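Aerotolerance-related membrane protein (PDB 4JDU) is of unknown function but probably has a role in oxygen tolerance, and contributes here its calcium-binding von Willebrand factor type A domain. Local coordinates at residues N96-S101 and R110-I115; S39-G44 and A201-I206; P28-K33 and I169-N174. The protein carries 6 engineered substitutions. One frame throughout, in Å; residues are numbered along the deposited sequence.

How the interactions relate
Interactions 1 and 2 pack helices of the von Willebrand factor A fold against its central sheet and against each other, whereas interaction 3 lies beside the calcium site. Interaction 1 is buried and wholly apolar, with helix 91-99 resting on strand 109-116. Interaction 2 is only partly buried; it joins helices 37-43 and 195-206 on the other face of the sheet and sets an apolar side chain against an amide. The two meet through strand 109-116, where Val113 CG2 lies 4.1 Å from Ile202 CG1. Interaction 3, whose centre is about 22 Å from that of interaction 1 and 21 Å from that of interaction 2, is buried as well, but it relies on hydrogen bonds and charge.

Interaction 1. Residues N96-S101 and R110-I115; sequences NLAARS and RAIVVI
Ile112 holds CG1 anti to its carbonyl carbon (chi1 -62°) and continues extended to CD1 (chi2 171°), which carries the end methyl out from the strand to the beta carbons of Ala98 and Ala99. The contact is a helix-on-sheet layer of the von Willebrand factor A fold, a Rossmann-like alpha/beta sandwich. Here helix 91-99 lies on a face of the central sheet, of which strand 109-116 is an inner member. Ile112 meets Ala98 with all three carbons beyond CB. CD1 approaches Ala98 CB to 3.6 Å, while CG1 and CG2 stay at 3.9 and 4.0 Å, so the single methyl of Ala98 sits against the branched side chain. CD1 also passes 3.8 Å from the backbone N of Ala99, whose own CB is a looser neighbour at 4.4 Å. With only small side chains on the helix at this point, the backbones come close, and the CA atoms of Ala98 and Ile112 are 6.8 Å apart. Ala98 also touches Met12 of the adjoining strand 9-16, so the helix packs on more than one strand; Ile112 packs in addition on Ile137, in a loop. Ala111 and Val113 turn their side chains to the sheet's other face. At the end of the helix two donors converge on Leu97 O. This oxygen accepts from Ser101 OG at 2.7 Å and from Arg100 N at 3.1 Å, and the two donors reach it from opposite faces of its carbonyl plane.

Interaction 2. Residues S39-G44 and A201-I206; sequences SKLVDG and AINQEI
The backbones of helices 37-43 and 195-206 approach to 7.1 Å between the CA atoms of Leu41 and Asn203. Leu41 carries the contact from its side: CG stands anti to the backbone N (chi1 -177°), and this swings CD1 across to the other helix. That methyl fits between two neighbouring residues of the helix, lying 3.6 Å from Ile202 CG2 and 3.5 Å from Asn203 CG. The side chains of Leu41 and Asn203 meet at a slant, the methyl against the amide end. Ile202 offers only its CG2 branch here; its longer branch leads away, toward the sheet. Below the contact Leu41 touches Ile13, and Ile206 touches Val9 and Val11, so both helices rest on the central sheet of the von Willebrand factor A fold, on the same face. At the outer edge, Gly44, just after the helix, lies beside Asn203; away from this contact, Asp43 ties its helix to Lys73 of helix 69-77 by a salt bridge. The chemistry therefore grades from apolar near the sheet to an amide at the rim, and contact between these two segments is van der Waals packing, with no polar bond between them.

Interaction 3. Residues P28-K33 and I169-N174; sequences PSRLEK and IVTRLN
Arg30 reaches Thr171 end-on and grips it with two guanidinium nitrogens, one bonded to the threonine hydroxyl and the other to its backbone carbonyl. NH1 donates to Thr171 OG1 at 2.9 Å (N-H...O 151°), and NH2 donates to Thr171 O, also at 2.9 Å. The second bond arrives from above the carbonyl plane, 62° out of it. Because the Arg30 side chain is extended from CG to NE (chi2 175°), its guanidinium is delivered away from the first turn of helix 30-33 and bridges to segment 169-174, although the nearest CA atoms, those of Arg30 and Leu173, are 9.9 Å apart. Thr171 CG2 packs 3.5 Å from NH1, so the threonine meets the guanidinium with both hydroxyl and methyl. This end of the arginine is buried, and its charge has further partners: NH2 forms a salt bridge with Asp25 and NH1 one with Asp117. These acids would be expected to offset the buried charge and fix the rotation of the group. At the base of the arginine, Ser29 N-caps the helix, its OG accepting from Glu32 N at 3.0 Å.

Away from this knot the contact slackens. The Leu173 side chain comes no nearer than 5.4 Å, from its CB to Arg30 NH2, and packs instead on Tyr189 and Arg191. Val170 and Arg172 leave the backbone on the far side from Arg30 and are exposed on the surface, where Val170 CG1 lies over a face of the Arg172 guanidinium. The buried end adjoins the metal site: Thr171 touches Ser20, which binds calcium with Ser18 and Thr89, and Asp117 is a calcium ligand in another structure of this protein. Such a cluster is consistent with the metal-ion-dependent adhesion site (MIDAS) of von Willebrand factor A domains, with its DxSxS motif.

Interaction 1. Residues N96-S101 and R110-I115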
loop_
_atom_site.group_PDB
_atom_site.type_symbol
_atom_site.label_atom_id
_atom_site.label_comp_id
_atom_site.label_asym_id
_atom_site.label_seq_id
_atom_site.Cartn_x
_atom_site.Cartn_y
_atom_site.Cartn_z
ATOM N N ASN A 96 10.866 2.373 4.263
ATOM C CA ASN A 96 11.978 2.249 5.202
ATOM C C ASN A 96 11.636 1.311 6.355
ATOM O O ASN A 96 12.442 0.473 6.742
ATOM C CB ASN A 96 12.381 3.613 5.772
ATOM C CG ASN A 96 13.218 4.433 4.808
ATOM O OD1 ASN A 96 13.759 3.917 3.826
ATOM N ND2 ASN A 96 13.341 5.719 5.094
ATOM N N LEU A 97 10.433 1.451 6.900
ATOM C CA LEU A 97 10.014 0.606 8.003
ATOM C C LEU A 97 9.884 -0.838 7.526
ATOM O O LEU A 97 10.346 -1.768 8.203
ATOM C CB LEU A 97 8.677 1.106 8.551
ATOM C CG LEU A 97 8.085 0.271 9.679
ATOM C CD1 LEU A 97 8.993 0.251 10.884
ATOM C CD2 LEU A 97 6.713 0.840 10.039
ATOM N N ALA A 98 9.263 -1.024 6.360
ATOM C CA ALA A 98 9.111 -2.364 5.790
ATOM C C ALA A 98 10.447 -3.060 5.558
ATOM O O ALA A 98 10.585 -4.257 5.849
ATOM C CB ALA A 98 8.303 -2.309 4.497
ATOM N N ALA A 99 11.426 -2.313 5.046
ATOM C CA ALA A 99 12.727 -2.888 4.724
ATOM C C ALA A 99 13.439 -3.418 5.958
ATOM O O ALA A 99 14.304 -4.278 5.855
ATOM C CB ALA A 99 13.602 -1.865 4.012
ATOM N N ARG A 100 13.073 -2.904 7.125
ATOM C CA ARG A 100 13.685 -3.308 8.376
ATOM C C ARG A 100 12.832 -4.299 9.153
ATOM O O ARG A 100 13.147 -4.632 10.301
ATOM C CB ARG A 100 13.982 -2.066 9.213
ATOM C CG ARG A 100 15.106 -1.241 8.597
ATOM C CD ARG A 100 15.507 -0.070 9.463
ATOM N NE ARG A 100 15.838 -0.457 10.827
ATOM C CZ ARG A 100 15.986 0.425 11.810
ATOM N NH1 ARG A 100 16.301 0.036 13.044
ATOM N NH2 ARG A 100 15.818 1.713 11.539
ATOM N N SER A 101 11.788 -4.810 8.511
ATOM C CA SER A 101 10.792 -5.623 9.204
ATOM C C SER A 101 10.782 -7.103 8.832
ATOM O O SER A 101 9.927 -7.854 9.315
ATOM C CB SER A 101 9.394 -5.046 8.974
ATOM O OG SER A 101 9.269 -3.782 9.596
ATOM N N ARG A 110 12.561 -11.480 -0.231
ATOM C CA ARG A 110 11.861 -10.439 0.507
ATOM C C ARG A 110 11.230 -9.465 -0.484
ATOM O O ARG A 110 11.902 -8.956 -1.384
ATOM C CB ARG A 110 12.816 -9.672 1.429
ATOM C CG ARG A 110 13.621 -10.505 2.426
ATOM C CD ARG A 110 14.660 -9.586 3.096
ATOM N NE ARG A 110 15.569 -10.143 4.112
ATOM C CZ ARG A 110 15.306 -11.102 5.004
ATOM N NH1 ARG A 110 14.130 -11.719 5.062
ATOM N NH2 ARG A 110 16.262 -11.458 5.857
ATOM N N ALA A 111 9.939 -9.205 -0.319
ATOM C CA ALA A 111 9.231 -8.270 -1.192
ATOM C C ALA A 111 8.356 -7.335 -0.385
ATOM O O ALA A 111 7.718 -7.748 0.585
ATOM C CB ALA A 111 8.382 -9.026 -2.208
ATOM N N ILE A 112 8.335 -6.072 -0.793
ATOM C CA ILE A 112 7.451 -5.072 -0.212
ATOM C C ILE A 112 6.381 -4.761 -1.234
ATOM O O ILE A 112 6.679 -4.623 -2.421
ATOM C CB ILE A 112 8.222 -3.790 0.145
ATOM C CG1 ILE A 112 9.291 -4.096 1.204
ATOM C CG2 ILE A 112 7.268 -2.682 0.606
ATOM C CD1 ILE A 112 10.238 -2.946 1.473
ATOM N N VAL A 113 5.132 -4.697 -0.784
ATOM C CA VAL A 113 4.029 -4.316 -1.666
ATOM C C VAL A 113 3.354 -3.080 -1.096
ATOM O O VAL A 113 2.660 -3.156 -0.078
ATOM C CB VAL A 113 3.001 -5.457 -1.820
ATOM C CG1 VAL A 113 1.873 -5.038 -2.770
ATOM C CG2 VAL A 113 3.675 -6.731 -2.325
ATOM N N VAL A 114 3.614 -1.936 -1.723
ATOM C CA VAL A 114 3.008 -0.672 -1.317
ATOM C C VAL A 114 1.673 -0.505 -2.032
ATOM O O VAL A 114 1.616 -0.618 -3.255
ATOM C CB VAL A 114 3.921 0.525 -1.653
ATOM C CG1 VAL A 114 3.325 1.812 -1.123
ATOM C CG2 VAL A 114 5.319 0.320 -1.062
ATOM N N ILE A 115 0.605 -0.265 -1.266
ATOM C CA ILE A 115 -0.737 -0.069 -1.820
ATOM C C ILE A 115 -1.212 1.342 -1.479
ATOM O O ILE A 115 -1.399 1.687 -0.314
ATOM C CB ILE A 115 -1.717 -1.140 -1.306
ATOM C CG1 ILE A 115 -1.087 -2.525 -1.496
ATOM C CG2 ILE A 115 -3.043 -1.052 -2.032
ATOM C CD1 ILE A 115 -1.954 -3.671 -1.062
#

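Interaction 2. Residues S39-G44 and A201-I206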
loop_
_atom_site.group_PDB
_atom_site.type_symbol
_atom_site.label_atom_id
_atom_site.label_comp_id
_atom_site.label_asym_id
_atom_site.label_seq_id
_atom_site.Cartn_x
_atom_site.Cartn_y
_atom_site.Cartn_z
ATOM N N SER A 39 -6.811 -9.121 1.075
ATOM C CA SER A 39 -7.501 -10.356 1.424
ATOM C C SER A 39 -7.299 -11.436 0.357
ATOM O O SER A 39 -6.999 -12.592 0.678
ATOM C CB SER A 39 -8.988 -10.081 1.629
ATOM O OG SER A 39 -9.665 -11.241 2.080
ATOM N N LYS A 40 -7.459 -11.061 -0.910
ATOM C CA LYS A 40 -7.250 -12.009 -2.003
ATOM C C LYS A 40 -5.802 -12.460 -2.048
ATOM O O LYS A 40 -5.510 -13.643 -2.253
ATOM C CB LYS A 40 -7.631 -11.390 -3.356
ATOM C CG LYS A 40 -9.083 -10.994 -3.466
ATOM C CD LYS A 40 -9.958 -12.064 -2.844
ATOM C CE LYS A 40 -11.418 -11.663 -2.827
ATOM N NZ LYS A 40 -12.244 -12.738 -2.208
ATOM N N LEU A 41 -4.903 -11.502 -1.858
ATOM C CA LEU A 41 -3.466 -11.753 -1.917
ATOM C C LEU A 41 -3.039 -12.807 -0.900
ATOM O O LEU A 41 -2.322 -13.756 -1.241
ATOM C CB LEU A 41 -2.701 -10.444 -1.703
ATOM C CG LEU A 41 -1.176 -10.472 -1.796
ATOM C CD1 LEU A 41 -0.757 -11.111 -3.094
ATOM C CD2 LEU A 41 -0.634 -9.061 -1.709
ATOM N N VAL A 42 -3.490 -12.655 0.341
ATOM C CA VAL A 42 -3.127 -13.618 1.380
ATOM C C VAL A 42 -3.826 -14.970 1.202
ATOM O O VAL A 42 -3.230 -16.015 1.495
ATOM C CB VAL A 42 -3.349 -13.072 2.811
ATOM C CG1 VAL A 42 -2.587 -11.778 3.012
ATOM C CG2 VAL A 42 -4.818 -12.880 3.102
ATOM N N ASP A 43 -5.071 -14.961 0.717
ATOM C CA ASP A 43 -5.803 -16.209 0.484
ATOM C C ASP A 43 -5.147 -17.007 -0.636
ATOM O O ASP A 43 -5.328 -18.222 -0.734
ATOM C CB ASP A 43 -7.283 -15.952 0.151
ATOM C CG ASP A 43 -8.151 -15.790 1.391
ATOM O OD1 ASP A 43 -7.659 -16.058 2.506
ATOM O OD2 ASP A 43 -9.336 -15.411 1.243
ATOM N N GLY A 44 -4.377 -16.320 -1.476
ATOM C CA GLY A 44 -3.651 -16.971 -2.554
ATOM C C GLY A 44 -2.221 -17.351 -2.202
ATOM O O GLY A 44 -1.443 -17.720 -3.083
ATOM N N ALA A 201 -1.246 -10.920 -10.631
ATOM C CA ALA A 201 -0.047 -10.318 -11.193
ATOM C C ALA A 201 1.004 -10.064 -10.117
ATOM O O ALA A 201 2.201 -10.269 -10.346
ATOM C CB ALA A 201 -0.396 -9.036 -11.918
ATOM N N ILE A 202 0.563 -9.624 -8.942
ATOM C CA ILE A 202 1.508 -9.364 -7.865
ATOM C C ILE A 202 2.061 -10.676 -7.287
ATOM O O ILE A 202 3.252 -10.771 -6.990
ATOM C CB ILE A 202 0.931 -8.411 -6.771
ATOM C CG1 ILE A 202 2.044 -7.963 -5.826
ATOM C CG2 ILE A 202 -0.211 -9.048 -6.010
ATOM C CD1 ILE A 202 3.141 -7.226 -6.547
ATOM N N ASN A 203 1.207 -11.690 -7.158
ATOM C CA ASN A 203 1.656 -13.018 -6.739
ATOM C C ASN A 203 2.639 -13.604 -7.745
ATOM O O ASN A 203 3.593 -14.293 -7.378
ATOM C CB ASN A 203 0.470 -13.975 -6.570
ATOM C CG ASN A 203 -0.244 -13.796 -5.242
ATOM O OD1 ASN A 203 -1.437 -13.492 -5.201
ATOM N ND2 ASN A 203 0.485 -13.987 -4.147
ATOM N N GLN A 204 2.394 -13.322 -9.020
ATOM C CA GLN A 204 3.260 -13.779 -10.102
ATOM C C GLN A 204 4.643 -13.140 -10.024
ATOM O O GLN A 204 5.658 -13.807 -10.239
ATOM C CB GLN A 204 2.611 -13.483 -11.458
ATOM C CG GLN A 204 3.531 -13.655 -12.660
ATOM C CD GLN A 204 2.783 -13.542 -13.976
ATOM O OE1 GLN A 204 1.693 -14.091 -14.128
ATOM N NE2 GLN A 204 3.362 -12.819 -14.931
ATOM N N GLU A 205 4.682 -11.849 -9.710
ATOM C CA GLU A 205 5.949 -11.140 -9.560
ATOM C C GLU A 205 6.687 -11.598 -8.305
ATOM O O GLU A 205 7.910 -11.755 -8.309
ATOM C CB GLU A 205 5.712 -9.631 -9.502
ATOM C CG GLU A 205 6.987 -8.809 -9.407
ATOM C CD GLU A 205 7.919 -9.032 -10.582
ATOM O OE1 GLU A 205 7.428 -9.217 -11.718
ATOM O OE2 GLU A 205 9.150 -9.021 -10.366
ATOM N N ILE A 206 5.930 -11.799 -7.232
ATOM C CA ILE A 206 6.483 -12.245 -5.956
ATOM C C ILE A 206 7.087 -13.646 -6.075
ATOM O O ILE A 206 8.155 -13.922 -5.520
ATOM C CB ILE A 206 5.406 -12.216 -4.845
ATOM C CG1 ILE A 206 5.137 -10.773 -4.402
ATOM C CG2 ILE A 206 5.815 -13.072 -3.648
ATOM C CD1 ILE A 206 4.001 -10.641 -3.408
#

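Interaction 3. Residues P28-K33 and I169-N174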
loop_
_atom_site.group_PDB
_atom_site.type_symbol
_atom_site.label_atom_id
_atom_site.label_comp_id
_atom_site.label_asym_id
_atom_site.label_seq_id
_atom_site.Cartn_x
_atom_site.Cartn_y
_atom_site.Cartn_z
ATOM N N PRO A 28 -15.600 0.005 -3.568
ATOM C CA PRO A 28 -16.480 1.059 -3.044
ATOM C C PRO A 28 -15.703 2.283 -2.550
ATOM O O PRO A 28 -16.302 3.353 -2.397
ATOM C CB PRO A 28 -17.238 0.363 -1.904
ATOM C CG PRO A 28 -16.357 -0.761 -1.477
ATOM C CD PRO A 28 -15.411 -1.101 -2.612
ATOM N N SER A 29 -14.399 2.130 -2.330
ATOM C CA SER A 29 -13.500 3.263 -2.136
ATOM C C SER A 29 -12.106 2.745 -2.389
ATOM O O SER A 29 -11.921 1.538 -2.532
ATOM C CB SER A 29 -13.601 3.812 -0.721
ATOM O OG SER A 29 -13.055 2.880 0.204
ATOM N N ARG A 30 -11.120 3.636 -2.456
ATOM C CA ARG A 30 -9.740 3.199 -2.660
ATOM C C ARG A 30 -9.317 2.276 -1.519
ATOM O O ARG A 30 -8.746 1.206 -1.758
ATOM C CB ARG A 30 -8.803 4.404 -2.742
ATOM C CG ARG A 30 -9.056 5.266 -3.980
ATOM C CD ARG A 30 -8.206 6.507 -3.964
ATOM N NE ARG A 30 -8.553 7.415 -5.052
ATOM C CZ ARG A 30 -7.995 8.607 -5.212
ATOM N NH1 ARG A 30 -7.062 9.011 -4.353
ATOM N NH2 ARG A 30 -8.367 9.391 -6.215
ATOM N N LEU A 31 -9.631 2.668 -0.289
ATOM C CA LEU A 31 -9.264 1.855 0.862
ATOM C C LEU A 31 -9.962 0.501 0.859
ATOM O O LEU A 31 -9.324 -0.525 1.133
ATOM C CB LEU A 31 -9.554 2.603 2.165
ATOM C CG LEU A 31 -9.149 1.856 3.442
ATOM C CD1 LEU A 31 -7.669 1.452 3.429
ATOM C CD2 LEU A 31 -9.471 2.704 4.677
ATOM N N GLU A 32 -11.257 0.472 0.562
ATOM C CA GLU A 32 -11.959 -0.803 0.578
ATOM C C GLU A 32 -11.493 -1.713 -0.544
ATOM O O GLU A 32 -11.393 -2.929 -0.357
ATOM C CB GLU A 32 -13.472 -0.595 0.563
ATOM C CG GLU A 32 -13.980 0.052 1.840
ATOM C CD GLU A 32 -13.605 -0.712 3.099
ATOM O OE1 GLU A 32 -13.203 -0.051 4.078
ATOM O OE2 GLU A 32 -13.743 -1.956 3.121
ATOM N N LYS A 33 -11.156 -1.127 -1.688
ATOM C CA LYS A 33 -10.629 -1.921 -2.789
ATOM C C LYS A 33 -9.280 -2.501 -2.369
ATOM O O LYS A 33 -8.989 -3.678 -2.638
ATOM C CB LYS A 33 -10.507 -1.070 -4.058
ATOM C CG LYS A 33 -9.988 -1.826 -5.266
ATOM C CD LYS A 33 -11.031 -2.789 -5.802
ATOM C CE LYS A 33 -11.391 -2.450 -7.226
ATOM N NZ LYS A 33 -12.263 -3.486 -7.859
ATOM N N ILE A 169 -11.347 19.319 -1.668
ATOM C CA ILE A 169 -10.113 18.660 -2.067
ATOM C C ILE A 169 -10.396 17.607 -3.134
ATOM O O ILE A 169 -11.301 16.780 -2.994
ATOM C CB ILE A 169 -9.430 17.990 -0.852
ATOM C CG1 ILE A 169 -8.913 19.057 0.123
ATOM C CG2 ILE A 169 -8.299 17.083 -1.307
ATOM C CD1 ILE A 169 -8.611 18.504 1.526
ATOM N N VAL A 170 -9.623 17.640 -4.210
ATOM C CA VAL A 170 -9.700 16.589 -5.210
ATOM C C VAL A 170 -8.397 15.811 -5.179
ATOM O O VAL A 170 -7.313 16.389 -5.293
ATOM C CB VAL A 170 -9.929 17.171 -6.619
ATOM C CG1 VAL A 170 -9.891 16.067 -7.660
ATOM C CG2 VAL A 170 -11.257 17.915 -6.667
ATOM N N THR A 171 -8.514 14.503 -5.002
ATOM C CA THR A 171 -7.355 13.619 -4.966
ATOM C C THR A 171 -7.301 12.749 -6.211
ATOM O O THR A 171 -8.324 12.231 -6.652
ATOM C CB THR A 171 -7.348 12.733 -3.702
ATOM O OG1 THR A 171 -6.297 11.769 -3.819
ATOM C CG2 THR A 171 -8.692 12.003 -3.508
ATOM N N ARG A 172 -6.101 12.602 -6.770
ATOM C CA ARG A 172 -5.900 11.861 -8.009
ATOM C C ARG A 172 -4.849 10.777 -7.820
ATOM O O ARG A 172 -3.881 10.962 -7.083
ATOM C CB ARG A 172 -5.425 12.816 -9.113
ATOM C CG ARG A 172 -6.412 13.903 -9.478
ATOM C CD ARG A 172 -5.833 14.932 -10.453
ATOM N NE ARG A 172 -6.814 15.969 -10.751
ATOM C CZ ARG A 172 -7.047 17.020 -9.969
ATOM N NH1 ARG A 172 -6.363 17.174 -8.841
ATOM N NH2 ARG A 172 -7.965 17.912 -10.300
ATOM N N LEU A 173 -5.037 9.645 -8.487
ATOM C CA LEU A 173 -3.971 8.648 -8.566
ATOM C C LEU A 173 -2.761 9.298 -9.215
ATOM O O LEU A 173 -2.872 9.886 -10.295
ATOM C CB LEU A 173 -4.417 7.456 -9.410
ATOM C CG LEU A 173 -3.314 6.426 -9.696
ATOM C CD1 LEU A 173 -3.059 5.563 -8.487
ATOM C CD2 LEU A 173 -3.702 5.570 -10.888
ATOM N N ASN A 174 -1.614 9.219 -8.545
ATOM C CA ASN A 174 -0.366 9.730 -9.099
ATOM C C ASN A 174 0.416 8.587 -9.707
ATOM O O ASN A 174 1.311 8.017 -9.076
ATOM C CB ASN A 174 0.466 10.429 -8.021
ATOM C CG ASN A 174 1.674 11.161 -8.599
ATOM O OD1 ASN A 174 2.163 10.831 -9.683
ATOM N ND2 ASN A 174 2.164 12.157 -7.872
#